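PDB 3TCS: racemase, putative from Roseobacter denitrificans, which binds magnesium and D-alanine in a TIM-barrel active site and probably acts as an enolase-superfamily racemase or hydro-lyase. Local coordinates for residues A297-W311 with L321-S335. Numbering follows the deposited sequence.
Sequences ARAAGLPVTPHCANW and LLRAIPNAGKYLEFS. With DAL (D-alanine), chain L.
Asn327 grips the chain leaving helix 287-300 twice, tying it to the chain that runs from helix 314-322 into strand 332-335 of the enolase-like barrel domain. With CG between backbone N and carbonyl carbon (chi1 57°), its amide, a side-chain donor suited to a backbone carbonyl, brings ND2 to Leu302 O at 3.0 Å; its backbone O takes Val304 N at 2.8 Å. Val304 O receives Gly329 N from well above the carbonyl plane, completing a single beta bridge, Val304 with Ala328. Glycine suits this place, since a CB would collide with Thr305 OG1. Farther along, single waters bridge Pro306 O to Tyr331 O and Glu333 N, and Cys308 O to Ser335 N.

Among apolar contacts, Leu322 CD2 packs on Pro306 CD at 3.7 Å. Trp311 lies obliquely by Phe334, NE1 over one ring face and weakly hydrogen-bonded to Ser335 O (2.9 Å).

Glu333 suits the D-alanine pocket because its oxygens serve separate partners: OE1 accepts Cys308 N at 3.1 Å from the anti side, 33° out of the carboxylate plane; OE2 forms a salt bridge with Lys167 and a hydrogen bond with Ser139. An alanine here would probably leave Cys308 N and the Lys167 charge without their mate. His307 ND1 bonds Asp280, and CD2 lies 3.1 Å from the ligand N. These bonds are consistent with Glu333 being positioned beside His307 at the ligand.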
loop_
_atom_site.group_PDB
_atom_site.type_symbol
_atom_site.label_atom_id
_atom_site.label_comp_id
_atom_site.label_asym_id
_atom_site.label_seq_id
_atom_site.Cartn_x
_atom_site.Cartn_y
_atom_site.Cartn_z
ATOM N N ALA B 297 8.328 -12.116 15.947
ATOM C CA ALA B 297 9.441 -13.008 15.654
ATOM C C ALA B 297 10.031 -13.603 16.925
ATOM O O ALA B 297 10.285 -14.809 16.996
ATOM C CB ALA B 297 10.523 -12.259 14.883
ATOM N N ARG B 298 10.245 -12.756 17.928
ATOM C CA ARG B 298 10.823 -13.209 19.187
ATOM C C ARG B 298 9.994 -14.331 19.809
ATOM O O ARG B 298 10.525 -15.390 20.159
ATOM C CB ARG B 298 10.933 -12.049 20.180
ATOM C CG ARG B 298 11.698 -12.403 21.455
ATOM C CD ARG B 298 11.231 -11.561 22.639
ATOM N NE ARG B 298 9.815 -11.792 22.923
ATOM C CZ ARG B 298 9.313 -12.933 23.385
ATOM N NH1 ARG B 298 10.109 -13.967 23.634
ATOM N NH2 ARG B 298 8.008 -13.052 23.580
ATOM N N ALA B 299 8.690 -14.106 19.941
ATOM C CA ALA B 299 7.814 -15.114 20.533
ATOM C C ALA B 299 7.842 -16.424 19.746
ATOM O O ALA B 299 7.670 -17.503 20.315
ATOM C CB ALA B 299 6.381 -14.579 20.613
ATOM N N ALA B 300 8.071 -16.323 18.440
ATOM C CA ALA B 300 8.111 -17.485 17.563
ATOM C C ALA B 300 9.493 -18.136 17.501
ATOM O O ALA B 300 9.653 -19.207 16.921
ATOM C CB ALA B 300 7.660 -17.086 16.165
ATOM N N GLY B 301 10.485 -17.486 18.096
ATOM C CA GLY B 301 11.828 -18.033 18.097
ATOM C C GLY B 301 12.638 -17.705 16.859
ATOM O O GLY B 301 13.679 -18.319 16.623
ATOM N N LEU B 302 12.172 -16.747 16.060
ATOM C CA LEU B 302 12.898 -16.361 14.847
ATOM C C LEU B 302 13.778 -15.141 15.055
ATOM O O LEU B 302 13.403 -14.204 15.761
ATOM C CB LEU B 302 11.939 -16.047 13.699
ATOM C CG LEU B 302 11.219 -17.188 12.997
ATOM C CD1 LEU B 302 10.057 -17.644 13.843
ATOM C CD2 LEU B 302 10.735 -16.712 11.644
ATOM N N PRO B 303 14.966 -15.136 14.432
ATOM C CA PRO B 303 15.866 -13.994 14.575
ATOM C C PRO B 303 15.463 -12.902 13.590
ATOM O O PRO B 303 14.729 -13.159 12.627
ATOM C CB PRO B 303 17.228 -14.592 14.251
ATOM C CG PRO B 303 16.892 -15.582 13.187
ATOM C CD PRO B 303 15.634 -16.244 13.725
ATOM N N VAL B 304 15.951 -11.692 13.844
ATOM C CA VAL B 304 15.667 -10.535 13.012
ATOM C C VAL B 304 16.953 -9.959 12.416
ATOM O O VAL B 304 17.864 -9.556 13.139
ATOM C CB VAL B 304 14.976 -9.423 13.838
ATOM C CG1 VAL B 304 14.642 -8.227 12.939
ATOM C CG2 VAL B 304 13.716 -9.972 14.505
ATOM N N THR B 305 17.020 -9.932 11.091
ATOM C CA THR B 305 18.172 -9.388 10.377
ATOM C C THR B 305 17.557 -8.365 9.424
ATOM O O THR B 305 17.264 -8.658 8.262
ATOM C CB THR B 305 18.908 -10.497 9.610
ATOM O OG1 THR B 305 19.371 -11.479 10.553
ATOM C CG2 THR B 305 20.112 -9.931 8.844
ATOM N N PRO B 306 17.353 -7.137 9.920
ATOM C CA PRO B 306 16.753 -6.063 9.130
ATOM C C PRO B 306 17.411 -5.719 7.805
ATOM O O PRO B 306 18.598 -5.968 7.582
ATOM C CB PRO B 306 16.770 -4.869 10.090
ATOM C CG PRO B 306 16.783 -5.511 11.458
ATOM C CD PRO B 306 17.746 -6.649 11.253
ATOM N N HIS B 307 16.606 -5.130 6.934
ATOM C CA HIS B 307 17.060 -4.674 5.634
ATOM C C HIS B 307 17.358 -3.177 5.745
ATOM O O HIS B 307 16.562 -2.423 6.287
ATOM C CB HIS B 307 15.960 -4.912 4.591
ATOM C CG HIS B 307 16.131 -4.129 3.324
ATOM N ND1 HIS B 307 15.777 -2.801 3.215
ATOM C CD2 HIS B 307 16.597 -4.496 2.107
ATOM C CE1 HIS B 307 16.016 -2.385 1.983
ATOM N NE2 HIS B 307 16.513 -3.395 1.291
ATOM N N CYS B 308 18.530 -2.773 5.266
ATOM C CA CYS B 308 18.943 -1.368 5.219
ATOM C C CYS B 308 19.962 -1.382 4.089
ATOM O O CYS B 308 21.059 -1.915 4.233
ATOM C CB CYS B 308 19.532 -0.873 6.561
ATOM S SG CYS B 308 20.644 -1.943 7.517
ATOM N N ALA B 309 19.576 -0.802 2.955
ATOM C CA ALA B 309 20.404 -0.847 1.754
ATOM C C ALA B 309 21.151 0.392 1.271
ATOM O O ALA B 309 21.652 0.403 0.148
ATOM C CB ALA B 309 19.561 -1.400 0.606
ATOM N N ASN B 310 21.225 1.433 2.084
ATOM C CA ASN B 310 21.958 2.617 1.659
ATOM C C ASN B 310 22.447 3.399 2.855
ATOM O O ASN B 310 22.112 3.077 3.998
ATOM C CB ASN B 310 21.094 3.502 0.749
ATOM C CG ASN B 310 19.804 3.927 1.406
ATOM O OD1 ASN B 310 19.812 4.638 2.410
ATOM N ND2 ASN B 310 18.681 3.486 0.842
ATOM N N TRP B 311 23.244 4.425 2.590
ATOM C CA TRP B 311 23.798 5.228 3.659
ATOM C C TRP B 311 22.974 6.436 4.069
ATOM O O TRP B 311 23.521 7.461 4.489
ATOM C CB TRP B 311 25.231 5.646 3.328
ATOM C CG TRP B 311 26.178 4.480 3.263
ATOM C CD1 TRP B 311 25.898 3.171 3.552
ATOM C CD2 TRP B 311 27.550 4.515 2.857
ATOM N NE1 TRP B 311 27.014 2.388 3.343
ATOM C CE2 TRP B 311 28.040 3.190 2.916
ATOM C CE3 TRP B 311 28.414 5.540 2.444
ATOM C CZ2 TRP B 311 29.358 2.862 2.576
ATOM C CZ3 TRP B 311 29.726 5.213 2.107
ATOM C CH2 TRP B 311 30.183 3.883 2.175
ATOM N N LEU B 321 18.735 -0.459 16.599
ATOM C CA LEU B 321 17.779 -1.528 16.862
ATOM C C LEU B 321 18.501 -2.833 17.197
ATOM O O LEU B 321 18.145 -3.517 18.157
ATOM C CB LEU B 321 16.868 -1.749 15.648
ATOM C CG LEU B 321 15.786 -2.823 15.842
ATOM C CD1 LEU B 321 14.715 -2.302 16.793
ATOM C CD2 LEU B 321 15.166 -3.193 14.509
ATOM N N LEU B 322 19.519 -3.168 16.406
ATOM C CA LEU B 322 20.270 -4.398 16.618
ATOM C C LEU B 322 21.031 -4.433 17.941
ATOM O O LEU B 322 21.373 -5.510 18.428
ATOM C CB LEU B 322 21.229 -4.639 15.448
ATOM C CG LEU B 322 20.572 -5.049 14.122
ATOM C CD1 LEU B 322 21.636 -5.152 13.047
ATOM C CD2 LEU B 322 19.853 -6.393 14.282
ATOM N N ARG B 323 21.293 -3.264 18.523
ATOM C CA ARG B 323 21.994 -3.202 19.803
ATOM C C ARG B 323 20.987 -3.321 20.940
ATOM O O ARG B 323 21.362 -3.303 22.110
ATOM C CB ARG B 323 22.743 -1.873 19.962
ATOM C CG ARG B 323 24.026 -1.721 19.143
ATOM C CD ARG B 323 25.128 -2.698 19.568
ATOM N NE ARG B 323 25.390 -2.705 21.008
ATOM C CZ ARG B 323 26.315 -3.466 21.589
ATOM N NH1 ARG B 323 27.067 -4.271 20.849
ATOM N NH2 ARG B 323 26.474 -3.448 22.907
ATOM N N ALA B 324 19.708 -3.442 20.601
ATOM C CA ALA B 324 18.688 -3.519 21.635
ATOM C C ALA B 324 17.778 -4.748 21.637
ATOM O O ALA B 324 17.401 -5.231 22.701
ATOM C CB ALA B 324 17.835 -2.259 21.594
ATOM N N ILE B 325 17.425 -5.270 20.470
ATOM C CA ILE B 325 16.511 -6.411 20.449
ATOM C C ILE B 325 17.138 -7.707 20.967
ATOM O O ILE B 325 18.333 -7.941 20.796
ATOM C CB ILE B 325 15.919 -6.617 19.037
ATOM C CG1 ILE B 325 17.023 -6.940 18.035
ATOM C CG2 ILE B 325 15.172 -5.352 18.607
ATOM C CD1 ILE B 325 16.489 -7.363 16.670
ATOM N N PRO B 326 16.330 -8.568 21.612
ATOM C CA PRO B 326 16.799 -9.843 22.168
ATOM C C PRO B 326 17.004 -10.976 21.166
ATOM O O PRO B 326 17.641 -11.984 21.487
ATOM C CB PRO B 326 15.711 -10.186 23.179
ATOM C CG PRO B 326 14.478 -9.726 22.475
ATOM C CD PRO B 326 14.906 -8.357 21.932
ATOM N N ASN B 327 16.461 -10.819 19.966
ATOM C CA ASN B 327 16.568 -11.854 18.940
ATOM C C ASN B 327 17.210 -11.320 17.660
ATOM O O ASN B 327 16.707 -11.538 16.558
ATOM C CB ASN B 327 15.171 -12.414 18.637
ATOM C CG ASN B 327 14.186 -11.329 18.207
ATOM O OD1 ASN B 327 14.299 -10.172 18.625
ATOM N ND2 ASN B 327 13.204 -11.701 17.383
ATOM N N ALA B 328 18.327 -10.621 17.813
ATOM C CA ALA B 328 19.024 -10.064 16.659
ATOM C C ALA B 328 19.680 -11.154 15.824
ATOM O O ALA B 328 20.131 -12.174 16.354
ATOM C CB ALA B 328 20.079 -9.063 17.119
ATOM N N GLY B 329 19.724 -10.921 14.514
ATOM C CA GLY B 329 20.354 -11.846 13.595
ATOM C C GLY B 329 21.863 -11.721 13.722
ATOM O O GLY B 329 22.356 -11.086 14.658
ATOM N N LYS B 330 22.596 -12.284 12.764
ATOM C CA LYS B 330 24.054 -12.298 12.809
ATOM C C LYS B 330 24.793 -11.023 12.429
ATOM O O LYS B 330 25.944 -10.842 12.817
ATOM C CB LYS B 330 24.585 -13.421 11.914
ATOM C CG LYS B 330 23.977 -14.794 12.162
ATOM C CD LYS B 330 24.380 -15.746 11.039
ATOM C CE LYS B 330 23.643 -17.070 11.125
ATOM N NZ LYS B 330 24.037 -18.000 10.024
ATOM N N TYR B 331 24.148 -10.139 11.679
ATOM C CA TYR B 331 24.843 -8.946 11.219
ATOM C C TYR B 331 23.959 -7.867 10.619
ATOM O O TYR B 331 22.802 -8.102 10.271
ATOM C CB TYR B 331 25.905 -9.359 10.184
ATOM C CG TYR B 331 25.562 -10.646 9.434
ATOM C CD1 TYR B 331 26.530 -11.635 9.229
ATOM C CD2 TYR B 331 24.265 -10.898 8.984
ATOM C CE1 TYR B 331 26.209 -12.841 8.608
ATOM C CE2 TYR B 331 23.931 -12.108 8.357
ATOM C CZ TYR B 331 24.910 -13.074 8.178
ATOM O OH TYR B 331 24.587 -14.285 7.602
ATOM N N LEU B 332 24.548 -6.682 10.499
ATOM C CA LEU B 332 23.908 -5.497 9.937
ATOM C C LEU B 332 24.157 -5.453 8.430
ATOM O O LEU B 332 25.299 -5.587 7.994
ATOM C CB LEU B 332 24.534 -4.240 10.554
ATOM C CG LEU B 332 24.157 -2.888 9.945
ATOM C CD1 LEU B 332 22.894 -2.378 10.618
ATOM C CD2 LEU B 332 25.303 -1.890 10.135
ATOM N N GLU B 333 23.110 -5.266 7.631
ATOM C CA GLU B 333 23.318 -5.163 6.192
ATOM C C GLU B 333 24.073 -3.853 5.970
ATOM O O GLU B 333 23.681 -2.803 6.488
ATOM C CB GLU B 333 21.990 -5.130 5.437
ATOM C CG GLU B 333 22.180 -4.801 3.959
ATOM C CD GLU B 333 20.976 -5.112 3.104
ATOM O OE1 GLU B 333 19.822 -5.007 3.576
ATOM O OE2 GLU B 333 21.194 -5.457 1.931
ATOM N N PHE B 334 25.165 -3.906 5.220
ATOM C CA PHE B 334 25.943 -2.695 4.994
ATOM C C PHE B 334 26.276 -2.520 3.520
ATOM O O PHE B 334 27.126 -3.218 2.983
ATOM C CB PHE B 334 27.231 -2.753 5.812
ATOM C CG PHE B 334 27.937 -1.431 5.923
ATOM C CD1 PHE B 334 27.512 -0.476 6.842
ATOM C CD2 PHE B 334 29.011 -1.135 5.092
ATOM C CE1 PHE B 334 28.152 0.760 6.934
ATOM C CE2 PHE B 334 29.659 0.101 5.173
ATOM C CZ PHE B 334 29.226 1.047 6.098
ATOM N N SER B 335 25.598 -1.583 2.866
ATOM C CA SER B 335 25.841 -1.332 1.453
ATOM C C SER B 335 27.274 -0.883 1.212
ATOM O O SER B 335 27.785 -0.015 1.922
ATOM C CB SER B 335 24.900 -0.251 0.930
ATOM O OG SER B 335 25.256 0.098 -0.396
HETATM N N DAL L . 18.445 -6.784 0.999
HETATM C CA DAL L . 18.817 -6.211 -0.307
HETATM C CB DAL L . 19.539 -4.884 -0.122
HETATM C C DAL L . 17.591 -5.989 -1.126
HETATM O O DAL L . 16.887 -6.905 -1.407
HETATM O O HOH W 1 21.152 -13.636 10.370
HETATM O O HOH W 2 20.704 -6.065 9.197
HETATM O O HOH W 3 23.299 -0.381 4.139
#